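Local structure of glutathione S-transferase (Bombyx mori, 5ZFG) at residues A108-Y113 and T167-A172; E66-L71 and D160-N165. The protein probably catalyses the conjugation of glutathione to electrophilic compounds and metabolises the insecticide diazinon. All blocks are in the same frame, centred on the assembly; numbering follows the deposited sequence.

Overall arrangement
Following the chain from the N terminus, residues 66-71 open helix 67-78 of the thioredoxin-like domain, just after strand 62-65, and residues 108-113 lie near the end of the long helix 89-114 of the C-terminal domain. The return comes on helix 160-172. Its first turns, 160-165, close contact 2 over 88 intervening residues; its later turns, 167-172, close contact 1 over 53, including helix 126-146. The two loops therefore cross instead of nesting. Helix 160-172 serves both, with centres about 15 Å apart: contact 2 joins the two domains near the middle of the chain, whereas contact 1 stays within the helical domain.

Contact 1 (A108-Y113 and T167-A172); sequences ANISAY and TMTLEA
Of residues 108-113, Ile110 alone touches residues 167-172, and it does so with two separate methyl groups. Ile110 CG2 points away from the backbone N and comes within 3.3 Å of Thr169 OG1. The same methyl rests on the branch point of Leu170, with Ile110 CG2 and Leu170 CG 3.8 Å apart. The longer arm, with chi1 of -77° setting CG1 beside the backbone N and chi2 extended, carries its end to one methyl branch of the leucine, Ile110 CD1 meeting Leu170 CD1 at 3.8 Å. The isoleucine and leucine side chains run at about a right angle to each other, and Leu170 CD2 approaches Ile110 CG2 at 4.0 Å.

Both segments belong to the all-helical C-terminal domain of the glutathione transferase fold, and here two of its helices pack closely, the CA atoms of Ile110 and Leu170 being 7.5 Å apart. Helix 126-146 adds Val132 and Leu136 to the surroundings of Leu170, and Phe175 and Phe177 from the following loop also touch it, so the apolar patch is buried.

Thr169 turns its hydroxyl into the space between backbone N and carbonyl carbon (chi1 71°), which brings OG1 against Ile110. This buried oxygen is not left to the methyl alone: it hydrogen-bonds to Ser166 O, one turn back in its own helix, and to Thr114 OG1. Thr114 OG1 is in turn hydrogen-bonded to Ile110 O, which links the two helices through polar groups at the border of the apolar contact.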
ATOM      1  N   ALA B 108      -9.052   0.127  -6.439  1.00  8.16           N
ATOM      2  CA  ALA B 108     -10.188   0.470  -5.589  1.00 10.80           C
ATOM      3  C   ALA B 108     -11.345   1.021  -6.413  1.00 10.82           C
ATOM      4  O   ALA B 108     -12.495   0.599  -6.242  1.00 12.67           O
ATOM      5  CB  ALA B 108      -9.756   1.482  -4.530  1.00 16.19           C
ATOM      6  N   ASN B 109     -11.050   1.951  -7.329  1.00  8.08           N
ATOM      7  CA  ASN B 109     -12.087   2.577  -8.151  1.00 10.77           C
ATOM      8  C   ASN B 109     -12.561   1.648  -9.258  1.00 12.86           C
ATOM      9  O   ASN B 109     -13.764   1.546  -9.513  1.00 11.32           O
ATOM     10  CB  ASN B 109     -11.572   3.878  -8.780  1.00 12.83           C
ATOM     11  CG  ASN B 109     -11.525   5.024  -7.810  1.00 13.57           C
ATOM     12  OD1 ASN B 109     -12.079   4.947  -6.723  1.00 15.54           O
ATOM     13  ND2 ASN B 109     -10.855   6.104  -8.202  1.00 15.27           N
ATOM     14  N   ILE B 110     -11.627   0.995  -9.957  1.00 11.49           N
ATOM     15  CA  ILE B 110     -12.021   0.150 -11.082  1.00 11.54           C
ATOM     16  C   ILE B 110     -12.871  -1.018 -10.591  1.00 12.21           C
ATOM     17  O   ILE B 110     -13.953  -1.279 -11.127  1.00 11.17           O
ATOM     18  CB  ILE B 110     -10.785  -0.311 -11.876  1.00 10.19           C
ATOM     19  CG1 ILE B 110     -10.305   0.848 -12.749  1.00 11.28           C
ATOM     20  CG2 ILE B 110     -11.108  -1.547 -12.730  1.00 17.98           C
ATOM     21  CD1 ILE B 110      -8.967   0.611 -13.416  1.00 10.86           C
ATOM     22  N   SER B 111     -12.426  -1.700  -9.527  1.00 10.71           N
ATOM     23  CA  SER B 111     -13.131  -2.890  -9.074  1.00 14.75           C
ATOM     24  C   SER B 111     -14.488  -2.550  -8.482  1.00 18.70           C
ATOM     25  O   SER B 111     -15.415  -3.354  -8.592  1.00 17.47           O
ATOM     26  CB  SER B 111     -12.297  -3.664  -8.053  1.00 13.12           C
ATOM     27  OG  SER B 111     -12.240  -2.956  -6.829  1.00 19.80           O
ATOM     28  N   ALA B 112     -14.634  -1.371  -7.859  1.00 16.38           N
ATOM     29  CA  ALA B 112     -15.954  -0.968  -7.382  1.00 15.71           C
ATOM     30  C   ALA B 112     -16.951  -0.933  -8.528  1.00 16.54           C
ATOM     31  O   ALA B 112     -18.129  -1.268  -8.349  1.00 19.23           O
ATOM     32  CB  ALA B 112     -15.879   0.391  -6.681  1.00 15.76           C
ATOM     33  N   TYR B 113     -16.492  -0.575  -9.720  1.00 11.08           N
ATOM     34  CA  TYR B 113     -17.386  -0.516 -10.860  1.00 14.41           C
ATOM     35  C   TYR B 113     -17.512  -1.861 -11.572  1.00 18.82           C
ATOM     36  O   TYR B 113     -18.629  -2.309 -11.867  1.00 18.26           O
ATOM     37  CB  TYR B 113     -16.885   0.543 -11.828  1.00 16.62           C
ATOM     38  CG  TYR B 113     -17.833   0.836 -12.950  1.00 15.34           C
ATOM     39  CD1 TYR B 113     -18.861   1.759 -12.781  1.00 11.98           C
ATOM     40  CD2 TYR B 113     -17.700   0.206 -14.183  1.00 17.46           C
ATOM     41  CE1 TYR B 113     -19.726   2.050 -13.817  1.00 19.51           C
ATOM     42  CE2 TYR B 113     -18.572   0.485 -15.224  1.00 19.33           C
ATOM     43  CZ  TYR B 113     -19.580   1.413 -15.030  1.00 18.29           C
ATOM     44  OH  TYR B 113     -20.459   1.709 -16.048  1.00 25.93           O
ATOM     45  N   THR B 167      -6.673  -3.666 -14.784  1.00  8.82           N
ATOM     46  CA  THR B 167      -7.145  -3.320 -16.125  1.00  8.12           C
ATOM     47  C   THR B 167      -7.840  -4.501 -16.792  1.00 10.58           C
ATOM     48  O   THR B 167      -8.793  -4.315 -17.562  1.00 10.80           O
ATOM     49  CB  THR B 167      -5.959  -2.850 -16.976  1.00 11.21           C
ATOM     50  OG1 THR B 167      -5.239  -1.816 -16.269  1.00 11.09           O
ATOM     51  CG2 THR B 167      -6.442  -2.311 -18.325  1.00 10.73           C
ATOM     52  N   MET B 168      -7.382  -5.715 -16.492  1.00  9.65           N
ATOM     53  CA  MET B 168      -8.017  -6.915 -17.022  1.00 12.58           C
ATOM     54  C   MET B 168      -9.495  -6.974 -16.656  1.00 12.25           C
ATOM     55  O   MET B 168     -10.310  -7.456 -17.454  1.00 12.81           O
ATOM     56  CB  MET B 168      -7.264  -8.156 -16.523  1.00  8.70           C
ATOM     57  CG  MET B 168      -7.969  -9.495 -16.843  1.00 11.71           C
ATOM     58  SD  MET B 168      -9.220  -9.951 -15.621  1.00 10.78           S
ATOM     59  CE  MET B 168      -8.118 -10.451 -14.286  1.00 10.01           C
ATOM     60  N   THR B 169      -9.880  -6.456 -15.478  1.00  8.55           N
ATOM     61  CA  THR B 169     -11.287  -6.517 -15.107  1.00  9.35           C
ATOM     62  C   THR B 169     -12.135  -5.565 -15.942  1.00 10.89           C
ATOM     63  O   THR B 169     -13.340  -5.797 -16.087  1.00 11.02           O
ATOM     64  CB  THR B 169     -11.501  -6.215 -13.622  1.00 15.82           C
ATOM     65  OG1 THR B 169     -11.251  -4.822 -13.372  1.00 12.06           O
ATOM     66  CG2 THR B 169     -10.605  -7.093 -12.736  1.00 11.69           C
ATOM     67  N   LEU B 170     -11.539  -4.508 -16.498  1.00  9.82           N
ATOM     68  CA  LEU B 170     -12.265  -3.693 -17.461  1.00 11.21           C
ATOM     69  C   LEU B 170     -12.508  -4.480 -18.743  1.00 13.33           C
ATOM     70  O   LEU B 170     -13.624  -4.484 -19.281  1.00 15.85           O
ATOM     71  CB  LEU B 170     -11.503  -2.397 -17.753  1.00 14.26           C
ATOM     72  CG  LEU B 170     -11.412  -1.445 -16.553  1.00 14.05           C
ATOM     73  CD1 LEU B 170     -10.338  -0.385 -16.785  1.00 15.39           C
ATOM     74  CD2 LEU B 170     -12.766  -0.783 -16.254  1.00 16.92           C
ATOM     75  N   GLU B 171     -11.480  -5.172 -19.243  1.00 11.51           N
ATOM     76  CA  GLU B 171     -11.700  -5.998 -20.427  1.00 17.15           C
ATOM     77  C   GLU B 171     -12.752  -7.070 -20.164  1.00 15.29           C
ATOM     78  O   GLU B 171     -13.544  -7.401 -21.059  1.00 12.69           O
ATOM     79  CB  GLU B 171     -10.398  -6.647 -20.909  1.00 16.57           C
ATOM     80  CG  GLU B 171     -10.612  -7.436 -22.220  1.00 20.22           C
ATOM     81  CD  GLU B 171      -9.366  -8.135 -22.756  1.00 28.06           C
ATOM     82  OE1 GLU B 171      -8.265  -7.985 -22.185  1.00 19.24           O
ATOM     83  OE2 GLU B 171      -9.496  -8.851 -23.775  1.00 23.73           O
ATOM     84  N   ALA B 172     -12.798  -7.600 -18.941  1.00 10.34           N
ATOM     85  CA  ALA B 172     -13.739  -8.669 -18.626  1.00 13.00           C
ATOM     86  C   ALA B 172     -15.182  -8.231 -18.800  1.00 16.19           C
ATOM     87  O   ALA B 172     -16.048  -9.066 -19.077  1.00 21.89           O
ATOM     88  CB  ALA B 172     -13.517  -9.166 -17.197  1.00 11.20           C
TER

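Contact 2 (E66-L71 and D160-N165); sequences ESNAIL and DFPLIN. With ACT (acetate ion), chain H.
A proline in the first turn of a helix supplies the apolar meeting point here: Pro162 CG lies 3.7 Å from Leu71 CD1, the leucine methyl meeting the outer corner of the proline ring. Pro162 CD is the next ring atom, 4.2 Å from Leu71 CD1. This early in helix 160-172 the missing N-H of proline costs no helical hydrogen bond. The CB of Pro162 points toward helix 67-78. With CG beside the backbone N (chi1 -68°) and the chain extended beyond it, CD1 is the Leu71 methyl that meets the proline. Asn68, a turn earlier, brings OD1 to 4.3 Å from Pro162 CG, a loose approach, while its ND2 makes a weak bond to Leu99 O of helix 89-114.

The contact spans the interface between the thioredoxin-like N-terminal domain and the helical C-terminal domain. Ala20 of helix 12-23 and Ile158 also touch Leu71, and Asn102 of helix 89-114 touches Pro162.

At the start of helix 67-78, Ser67 grips an acetate ion, probably from the crystallisation liquor, with two bonds. Ser67 N donates to acetate OXT at 2.9 Å (N-H...O angle 156°), and Ser67 OG, held between the backbone N and the carbonyl carbon (chi1 63°), donates to acetate O at 2.7 Å. Glu66, at the N-cap position, has OE2 bonded to Gln51 and to Ser104 of the second subunit. A carboxylate taken up by one serine at a helix N-terminus, where the helix dipole would favour an anion, is consistent with the place where glutathione transferases hold the gamma-glutamyl carboxylate of glutathione.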
ATOM      1  N   GLU B  66      -0.949  -9.377   2.468  1.00  6.92           N
ATOM      2  CA  GLU B  66      -0.858  -8.169   1.644  1.00  6.36           C
ATOM      3  C   GLU B  66      -0.055  -8.422   0.368  1.00  6.63           C
ATOM      4  O   GLU B  66       1.181  -8.507   0.406  1.00  5.64           O
ATOM      5  CB  GLU B  66      -0.264  -6.993   2.439  1.00  5.60           C
ATOM      6  CG  GLU B  66      -1.177  -6.534   3.571  1.00  7.37           C
ATOM      7  CD  GLU B  66      -2.344  -5.677   3.108  1.00  8.41           C
ATOM      8  OE1 GLU B  66      -2.415  -5.307   1.917  1.00 11.52           O
ATOM      9  OE2 GLU B  66      -3.215  -5.350   3.953  1.00 12.76           O
ATOM     10  N   SER B  67      -0.759  -8.506  -0.769  1.00  4.85           N
ATOM     11  CA  SER B  67      -0.118  -8.924  -2.022  1.00  4.83           C
ATOM     12  C   SER B  67       1.043  -8.003  -2.427  1.00  5.72           C
ATOM     13  O   SER B  67       2.058  -8.484  -2.957  1.00  3.98           O
ATOM     14  CB  SER B  67      -1.162  -9.023  -3.146  1.00  6.32           C
ATOM     15  OG  SER B  67      -1.773  -7.784  -3.459  1.00 10.74           O
ATOM     16  N   ASN B  68       0.936  -6.683  -2.171  1.00  5.43           N
ATOM     17  CA  ASN B  68       2.054  -5.788  -2.484  1.00  5.62           C
ATOM     18  C   ASN B  68       3.298  -6.159  -1.683  1.00  4.94           C
ATOM     19  O   ASN B  68       4.406  -6.216  -2.226  1.00  5.05           O
ATOM     20  CB  ASN B  68       1.680  -4.337  -2.206  1.00  4.50           C
ATOM     21  CG  ASN B  68       0.769  -3.764  -3.250  1.00  8.41           C
ATOM     22  OD1 ASN B  68       0.430  -4.425  -4.229  1.00  6.70           O
ATOM     23  ND2 ASN B  68       0.333  -2.526  -3.034  1.00  6.87           N
ATOM     24  N   ALA B  69       3.129  -6.410  -0.388  1.00  3.09           N
ATOM     25  CA  ALA B  69       4.265  -6.811   0.443  1.00  2.97           C
ATOM     26  C   ALA B  69       4.803  -8.178   0.029  1.00  4.46           C
ATOM     27  O   ALA B  69       6.016  -8.419   0.094  1.00  4.95           O
ATOM     28  CB  ALA B  69       3.841  -6.829   1.908  1.00  4.02           C
ATOM     29  N   ILE B  70       3.910  -9.090  -0.380  1.00  4.38           N
ATOM     30  CA  ILE B  70       4.368 -10.394  -0.875  1.00  6.19           C
ATOM     31  C   ILE B  70       5.212 -10.215  -2.130  1.00  6.00           C
ATOM     32  O   ILE B  70       6.286 -10.821  -2.260  1.00  5.10           O
ATOM     33  CB  ILE B  70       3.176 -11.334  -1.139  1.00  5.01           C
ATOM     34  CG1 ILE B  70       2.416 -11.639   0.161  1.00  7.98           C
ATOM     35  CG2 ILE B  70       3.683 -12.657  -1.786  1.00  4.85           C
ATOM     36  CD1 ILE B  70       1.081 -12.361  -0.083  1.00  6.61           C
ATOM     37  N   LEU B  71       4.762  -9.355  -3.058  1.00  4.50           N
ATOM     38  CA  LEU B  71       5.535  -9.080  -4.269  1.00  5.21           C
ATOM     39  C   LEU B  71       6.929  -8.553  -3.929  1.00  5.76           C
ATOM     40  O   LEU B  71       7.943  -8.997  -4.495  1.00  5.00           O
ATOM     41  CB  LEU B  71       4.796  -8.075  -5.157  1.00  5.16           C
ATOM     42  CG  LEU B  71       3.490  -8.538  -5.825  1.00  3.30           C
ATOM     43  CD1 LEU B  71       2.795  -7.392  -6.523  1.00  5.68           C
ATOM     44  CD2 LEU B  71       3.807  -9.657  -6.811  1.00  8.31           C
ATOM     45  N   ASP B 160       3.892  -3.671 -12.550  1.00  9.11           N
ATOM     46  CA  ASP B 160       3.011  -3.905 -13.688  1.00  8.36           C
ATOM     47  C   ASP B 160       1.880  -4.878 -13.360  1.00  6.58           C
ATOM     48  O   ASP B 160       0.748  -4.667 -13.798  1.00  8.73           O
ATOM     49  CB  ASP B 160       3.819  -4.423 -14.870  1.00  8.74           C
ATOM     50  CG  ASP B 160       4.639  -3.341 -15.495  1.00  6.37           C
ATOM     51  OD1 ASP B 160       4.021  -2.459 -16.134  1.00 11.95           O
ATOM     52  OD2 ASP B 160       5.877  -3.339 -15.297  1.00 10.61           O
ATOM     53  N   PHE B 161       2.168  -5.946 -12.613  1.00  6.92           N
ATOM     54  CA  PHE B 161       1.177  -7.009 -12.440  1.00  4.53           C
ATOM     55  C   PHE B 161      -0.106  -6.525 -11.786  1.00  8.93           C
ATOM     56  O   PHE B 161      -1.186  -6.815 -12.328  1.00  6.65           O
ATOM     57  CB  PHE B 161       1.762  -8.202 -11.666  1.00  5.56           C
ATOM     58  CG  PHE B 161       2.993  -8.783 -12.285  1.00  6.56           C
ATOM     59  CD1 PHE B 161       3.015  -9.144 -13.630  1.00  7.30           C
ATOM     60  CD2 PHE B 161       4.143  -8.954 -11.520  1.00  8.94           C
ATOM     61  CE1 PHE B 161       4.179  -9.657 -14.204  1.00  8.03           C
ATOM     62  CE2 PHE B 161       5.305  -9.483 -12.079  1.00  7.82           C
ATOM     63  CZ  PHE B 161       5.319  -9.831 -13.429  1.00  9.55           C
ATOM     64  N   PRO B 162      -0.087  -5.795 -10.658  1.00  7.12           N
ATOM     65  CA  PRO B 162      -1.370  -5.354 -10.094  1.00  7.73           C
ATOM     66  C   PRO B 162      -2.127  -4.445 -11.042  1.00  4.59           C
ATOM     67  O   PRO B 162      -3.356  -4.572 -11.150  1.00  7.55           O
ATOM     68  CB  PRO B 162      -0.955  -4.650  -8.782  1.00  7.33           C
ATOM     69  CG  PRO B 162       0.386  -5.288  -8.436  1.00  8.96           C
ATOM     70  CD  PRO B 162       1.037  -5.449  -9.774  1.00  7.13           C
ATOM     71  N   LEU B 163      -1.429  -3.556 -11.763  1.00  5.95           N
ATOM     72  CA  LEU B 163      -2.145  -2.675 -12.682  1.00  6.30           C
ATOM     73  C   LEU B 163      -2.690  -3.453 -13.876  1.00  6.80           C
ATOM     74  O   LEU B 163      -3.798  -3.174 -14.348  1.00  9.64           O
ATOM     75  CB  LEU B 163      -1.231  -1.538 -13.143  1.00  7.13           C
ATOM     76  CG  LEU B 163      -0.733  -0.609 -12.009  1.00  4.33           C
ATOM     77  CD1 LEU B 163       0.460   0.235 -12.458  1.00  7.04           C
ATOM     78  CD2 LEU B 163      -1.890   0.274 -11.546  1.00  8.55           C
ATOM     79  N   ILE B 164      -1.934  -4.446 -14.360  1.00  6.00           N
ATOM     80  CA  ILE B 164      -2.429  -5.275 -15.461  1.00  9.38           C
ATOM     81  C   ILE B 164      -3.723  -5.965 -15.051  1.00  5.83           C
ATOM     82  O   ILE B 164      -4.731  -5.931 -15.765  1.00  6.37           O
ATOM     83  CB  ILE B 164      -1.369  -6.307 -15.889  1.00  6.00           C
ATOM     84  CG1 ILE B 164      -0.276  -5.647 -16.749  1.00  8.90           C
ATOM     85  CG2 ILE B 164      -2.071  -7.474 -16.621  1.00  8.82           C
ATOM     86  CD1 ILE B 164      -0.764  -5.201 -18.122  1.00 10.81           C
ATOM     87  N   ASN B 165      -3.719  -6.584 -13.875  1.00  8.63           N
ATOM     88  CA  ASN B 165      -4.879  -7.344 -13.438  1.00  5.31           C
ATOM     89  C   ASN B 165      -6.057  -6.454 -13.043  1.00 10.68           C
ATOM     90  O   ASN B 165      -7.211  -6.878 -13.170  1.00  9.77           O
ATOM     91  CB  ASN B 165      -4.451  -8.276 -12.314  1.00  6.28           C
ATOM     92  CG  ASN B 165      -3.556  -9.380 -12.829  1.00  7.93           C
ATOM     93  OD1 ASN B 165      -3.933 -10.082 -13.779  1.00 10.22           O
ATOM     94  ND2 ASN B 165      -2.376  -9.537 -12.245  1.00  6.70           N
TER
HETATM   95  C   ACT H 302      -4.343  -7.706  -1.140  0.85 12.02           C
HETATM   96  O   ACT H 302      -3.766  -6.835  -1.833  0.85 15.88           O
HETATM   97  OXT ACT H 302      -3.643  -8.660  -0.728  0.85  8.85           O
HETATM   98  CH3 ACT H 302      -5.809  -7.617  -0.819  0.85 24.75           C